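Local coordinates for protein YiiM (Escherichia coli, PDB 1O65) that is of uncertain function, belongs to the MOSC family and may act as a molybdenum-binding oxidoreductase on nitrogenous compounds, at residues A[6-19]-A[166-178]. Sequence-based numbering, arbitrary orientation.
Sequences FLVEREQMRYPVDV and VSADAPLELVSRV
Tyr15 and Leu172 form an antiparallel hydrogen-bonded pair, Tyr15 N to Leu172 O and Leu172 N to Tyr15 O both measuring 2.8 Å, which joins strand 14-21 to strand 172-176 in the mixed sheet of the MOSC domain. Leu174 N extends the ladder, reaching Met13 O at 3.2 Å. Beyond it direct backbone bonding gives way to water: water 1 accepts from Met13 N and lies 2.7 Å from Leu174 O, while water 2 bridges Glu9 O and Val175 O. Here a side chain replaces the backbone, Glu9 OE2 taking Arg177 N at 2.8 Å (N-H...O 161°) through its anti lone pair; the extended chain beyond CG (chi2 -174°) carries the carboxylate there. With an alanine in place of Glu9, Arg177 N is likely to lose this acceptor, and the 6-9 turn would probably be less firmly tied to the end of strand 172-176. On the sheet face of Arg14, its CG lies alongside Glu173 CG, both side chains pointing the same way, while the Glu173 carboxylate pairs with Arg117. Val17 crosses Leu172 at about a right angle, both touching Trp118. Arg177, salt-bridged to Asp114, receives Val8 CG2 over one guanidinium face, 3.5 Å from NH1.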
# COMPACT_ATOMS: atom_id res chain seq x y z
N PHE A 6 11.62 -18.99 -4.97
CA PHE A 6 11.28 -17.94 -5.91
C PHE A 6 10.96 -18.33 -7.32
O PHE A 6 11.36 -17.66 -8.29
CB PHE A 6 12.42 -16.88 -5.87
CG PHE A 6 12.89 -16.68 -4.45
CD1 PHE A 6 12.25 -15.82 -3.59
CD2 PHE A 6 13.95 -17.44 -3.98
CE1 PHE A 6 12.66 -15.67 -2.28
CE2 PHE A 6 14.36 -17.31 -2.67
CZ PHE A 6 13.72 -16.43 -1.82
N LEU A 7 10.11 -19.34 -7.53
CA LEU A 7 9.76 -19.72 -8.90
C LEU A 7 8.68 -18.81 -9.47
O LEU A 7 8.50 -18.77 -10.68
CB LEU A 7 9.50 -21.19 -9.03
CG LEU A 7 8.09 -21.76 -8.91
CD1 LEU A 7 7.33 -21.53 -10.20
CD2 LEU A 7 8.14 -23.25 -8.57
N VAL A 8 8.04 -17.96 -8.66
CA VAL A 8 7.08 -17.00 -9.13
C VAL A 8 7.77 -15.97 -10.05
O VAL A 8 7.14 -15.40 -10.94
CB VAL A 8 6.33 -16.16 -8.07
CG1 VAL A 8 5.21 -16.93 -7.41
CG2 VAL A 8 7.26 -15.56 -7.05
N GLU A 9 9.07 -15.73 -9.81
CA GLU A 9 9.82 -14.80 -10.62
C GLU A 9 9.75 -15.17 -12.10
O GLU A 9 9.64 -14.30 -12.97
CB GLU A 9 11.28 -14.70 -10.16
CG GLU A 9 11.41 -14.05 -8.78
CD GLU A 9 12.84 -13.81 -8.38
OE1 GLU A 9 13.74 -14.51 -8.90
OE2 GLU A 9 13.12 -12.90 -7.57
N ARG A 10 9.74 -16.48 -12.37
CA ARG A 10 9.70 -16.97 -13.73
C ARG A 10 8.35 -17.20 -14.35
O ARG A 10 8.35 -17.57 -15.54
CB ARG A 10 10.53 -18.28 -13.78
CG ARG A 10 12.00 -17.98 -13.49
CD ARG A 10 12.91 -19.12 -13.89
NE ARG A 10 14.10 -18.65 -14.61
CZ ARG A 10 14.09 -18.16 -15.85
NH1 ARG A 10 12.97 -18.07 -16.55
NH2 ARG A 10 15.23 -17.75 -16.40
N GLU A 11 7.23 -16.98 -13.69
CA GLU A 11 5.91 -17.24 -14.25
C GLU A 11 5.35 -16.06 -15.04
O GLU A 11 4.19 -16.07 -15.48
CB GLU A 11 4.91 -17.54 -13.12
CG GLU A 11 4.96 -18.88 -12.44
CD GLU A 11 4.63 -20.05 -13.35
OE1 GLU A 11 3.44 -20.31 -13.60
OE2 GLU A 11 5.59 -20.72 -13.79
N GLN A 12 6.12 -14.97 -15.13
CA GLN A 12 5.71 -13.77 -15.83
C GLN A 12 4.37 -13.26 -15.33
O GLN A 12 3.42 -13.11 -16.12
CB GLN A 12 5.63 -14.02 -17.36
CG GLN A 12 7.01 -14.15 -17.96
CD GLN A 12 7.13 -14.04 -19.46
OE1 GLN A 12 8.27 -13.92 -19.93
NE2 GLN A 12 6.05 -14.07 -20.22
N MET A 13 4.24 -13.09 -14.01
CA MET A 13 2.99 -12.55 -13.48
C MET A 13 2.79 -11.12 -14.03
O MET A 13 3.61 -10.25 -13.83
CB MET A 13 2.93 -12.54 -11.97
CG MET A 13 2.95 -13.89 -11.28
SD MET A 13 1.92 -15.14 -12.02
CE MET A 13 0.26 -14.52 -11.86
N ARG A 14 1.67 -10.91 -14.70
CA ARG A 14 1.33 -9.63 -15.31
C ARG A 14 -0.02 -9.15 -14.84
O ARG A 14 -0.97 -9.92 -14.73
CB ARG A 14 1.38 -9.78 -16.85
CG ARG A 14 2.68 -9.27 -17.39
CD ARG A 14 3.46 -10.20 -18.27
NE ARG A 14 2.89 -10.38 -19.57
CZ ARG A 14 3.49 -10.77 -20.69
NH1 ARG A 14 4.78 -11.05 -20.75
NH2 ARG A 14 2.75 -10.87 -21.78
N TYR A 15 -0.12 -7.89 -14.40
CA TYR A 15 -1.37 -7.37 -13.86
C TYR A 15 -1.77 -6.05 -14.48
O TYR A 15 -1.09 -5.03 -14.33
CB TYR A 15 -1.28 -7.25 -12.34
CG TYR A 15 -0.87 -8.51 -11.61
CD1 TYR A 15 -1.78 -9.45 -11.17
CD2 TYR A 15 0.48 -8.78 -11.38
CE1 TYR A 15 -1.40 -10.60 -10.50
CE2 TYR A 15 0.88 -9.92 -10.71
CZ TYR A 15 -0.06 -10.82 -10.28
OH TYR A 15 0.37 -11.94 -9.60
N PRO A 16 -2.84 -6.09 -15.29
CA PRO A 16 -3.37 -4.88 -15.92
C PRO A 16 -3.65 -3.86 -14.84
O PRO A 16 -4.13 -4.22 -13.75
CB PRO A 16 -4.61 -5.36 -16.62
CG PRO A 16 -4.36 -6.79 -16.95
CD PRO A 16 -3.31 -7.31 -16.00
N VAL A 17 -3.36 -2.58 -15.10
CA VAL A 17 -3.58 -1.62 -14.02
C VAL A 17 -4.21 -0.32 -14.43
O VAL A 17 -3.86 0.26 -15.45
CB VAL A 17 -2.22 -1.40 -13.30
CG1 VAL A 17 -1.25 -0.61 -14.15
CG2 VAL A 17 -2.43 -0.74 -11.95
N ASP A 18 -5.17 0.15 -13.65
CA ASP A 18 -5.80 1.45 -13.85
C ASP A 18 -5.03 2.45 -12.97
O ASP A 18 -4.70 2.12 -11.83
CB ASP A 18 -7.27 1.39 -13.41
CG ASP A 18 -8.10 0.57 -14.38
OD1 ASP A 18 -7.75 0.55 -15.59
OD2 ASP A 18 -9.10 -0.04 -13.97
N VAL A 19 -4.76 3.62 -13.51
CA VAL A 19 -3.96 4.67 -12.92
C VAL A 19 -4.77 5.90 -12.58
O VAL A 19 -5.61 6.35 -13.38
CB VAL A 19 -2.87 5.13 -13.94
CG1 VAL A 19 -1.90 6.11 -13.28
CG2 VAL A 19 -2.16 3.96 -14.57
N VAL A 166 5.42 5.38 -17.80
CA VAL A 166 4.54 4.28 -17.44
C VAL A 166 3.17 4.62 -18.06
O VAL A 166 3.04 5.73 -18.60
CB VAL A 166 4.35 4.20 -15.91
CG1 VAL A 166 5.65 3.92 -15.17
CG2 VAL A 166 3.74 5.50 -15.39
N SER A 167 2.21 3.72 -17.99
CA SER A 167 0.89 4.05 -18.51
C SER A 167 -0.13 3.01 -18.09
O SER A 167 0.16 1.91 -17.65
CB SER A 167 0.92 4.23 -20.03
OG SER A 167 0.82 2.99 -20.71
N ALA A 168 -1.39 3.35 -18.32
CA ALA A 168 -2.54 2.50 -18.03
C ALA A 168 -2.49 1.28 -18.94
O ALA A 168 -3.07 0.24 -18.61
CB ALA A 168 -3.83 3.26 -18.24
N ASP A 169 -1.77 1.40 -20.04
CA ASP A 169 -1.61 0.33 -21.00
C ASP A 169 -0.56 -0.68 -20.60
O ASP A 169 -0.72 -1.84 -20.98
CB ASP A 169 -1.30 0.89 -22.40
CG ASP A 169 -2.58 1.55 -22.90
OD1 ASP A 169 -3.62 0.85 -22.81
OD2 ASP A 169 -2.53 2.72 -23.29
N ALA A 170 0.53 -0.26 -19.96
CA ALA A 170 1.54 -1.20 -19.51
C ALA A 170 1.13 -1.87 -18.20
O ALA A 170 0.82 -1.19 -17.21
CB ALA A 170 2.86 -0.46 -19.28
N PRO A 171 1.18 -3.19 -18.15
CA PRO A 171 0.86 -3.95 -16.97
C PRO A 171 1.99 -3.99 -15.94
O PRO A 171 3.15 -3.75 -16.26
CB PRO A 171 0.68 -5.38 -17.51
CG PRO A 171 1.62 -5.44 -18.67
CD PRO A 171 1.57 -4.05 -19.29
N LEU A 172 1.62 -4.23 -14.66
CA LEU A 172 2.64 -4.43 -13.63
C LEU A 172 3.22 -5.84 -13.83
O LEU A 172 2.46 -6.79 -13.97
CB LEU A 172 2.07 -4.37 -12.21
CG LEU A 172 1.28 -3.12 -11.85
CD1 LEU A 172 0.76 -3.22 -10.42
CD2 LEU A 172 2.15 -1.88 -12.04
N GLU A 173 4.53 -5.94 -13.89
CA GLU A 173 5.17 -7.25 -14.08
C GLU A 173 6.09 -7.56 -12.90
O GLU A 173 7.10 -6.88 -12.69
CB GLU A 173 5.98 -7.29 -15.37
CG GLU A 173 5.33 -6.69 -16.61
CD GLU A 173 6.34 -6.32 -17.68
OE1 GLU A 173 6.88 -7.23 -18.32
OE2 GLU A 173 6.66 -5.12 -17.87
N LEU A 174 5.76 -8.62 -12.18
CA LEU A 174 6.61 -8.98 -11.04
C LEU A 174 7.93 -9.51 -11.56
O LEU A 174 7.95 -10.48 -12.31
CB LEU A 174 5.87 -9.98 -10.14
CG LEU A 174 6.73 -10.52 -8.98
CD1 LEU A 174 6.77 -9.50 -7.85
CD2 LEU A 174 6.23 -11.89 -8.53
N VAL A 175 9.05 -8.95 -11.10
CA VAL A 175 10.36 -9.39 -11.59
C VAL A 175 11.23 -9.95 -10.50
O VAL A 175 12.04 -10.86 -10.78
CB VAL A 175 11.07 -8.29 -12.40
CG1 VAL A 175 11.02 -6.93 -11.70
CG2 VAL A 175 12.52 -8.66 -12.62
N SER A 176 11.14 -9.43 -9.27
CA SER A 176 11.93 -10.02 -8.18
C SER A 176 11.10 -10.18 -6.90
O SER A 176 10.34 -9.31 -6.49
CB SER A 176 13.18 -9.21 -7.88
OG SER A 176 14.06 -9.14 -9.01
N ARG A 177 11.23 -11.36 -6.29
CA ARG A 177 10.62 -11.68 -5.01
C ARG A 177 11.79 -11.81 -4.03
O ARG A 177 12.53 -12.77 -4.19
CB ARG A 177 9.78 -12.94 -4.95
CG ARG A 177 9.36 -13.20 -3.47
CD ARG A 177 7.90 -13.58 -3.40
NE ARG A 177 6.99 -12.71 -4.08
CZ ARG A 177 5.79 -13.07 -4.51
NH1 ARG A 177 5.42 -14.31 -4.29
NH2 ARG A 177 4.99 -12.21 -5.12
N VAL A 178 11.95 -10.85 -3.10
CA VAL A 178 13.20 -10.90 -2.32
C VAL A 178 13.03 -10.93 -0.82
O VAL A 178 13.96 -10.58 -0.08
CB VAL A 178 14.13 -9.75 -2.74
CG1 VAL A 178 14.67 -9.96 -4.17
CG2 VAL A 178 13.43 -8.41 -2.65
O HOH W 1 6.73 -12.91 -12.49
O HOH W 2 12.08 -12.16 -13.01
O HOH W 3 -1.97 -1.76 -17.33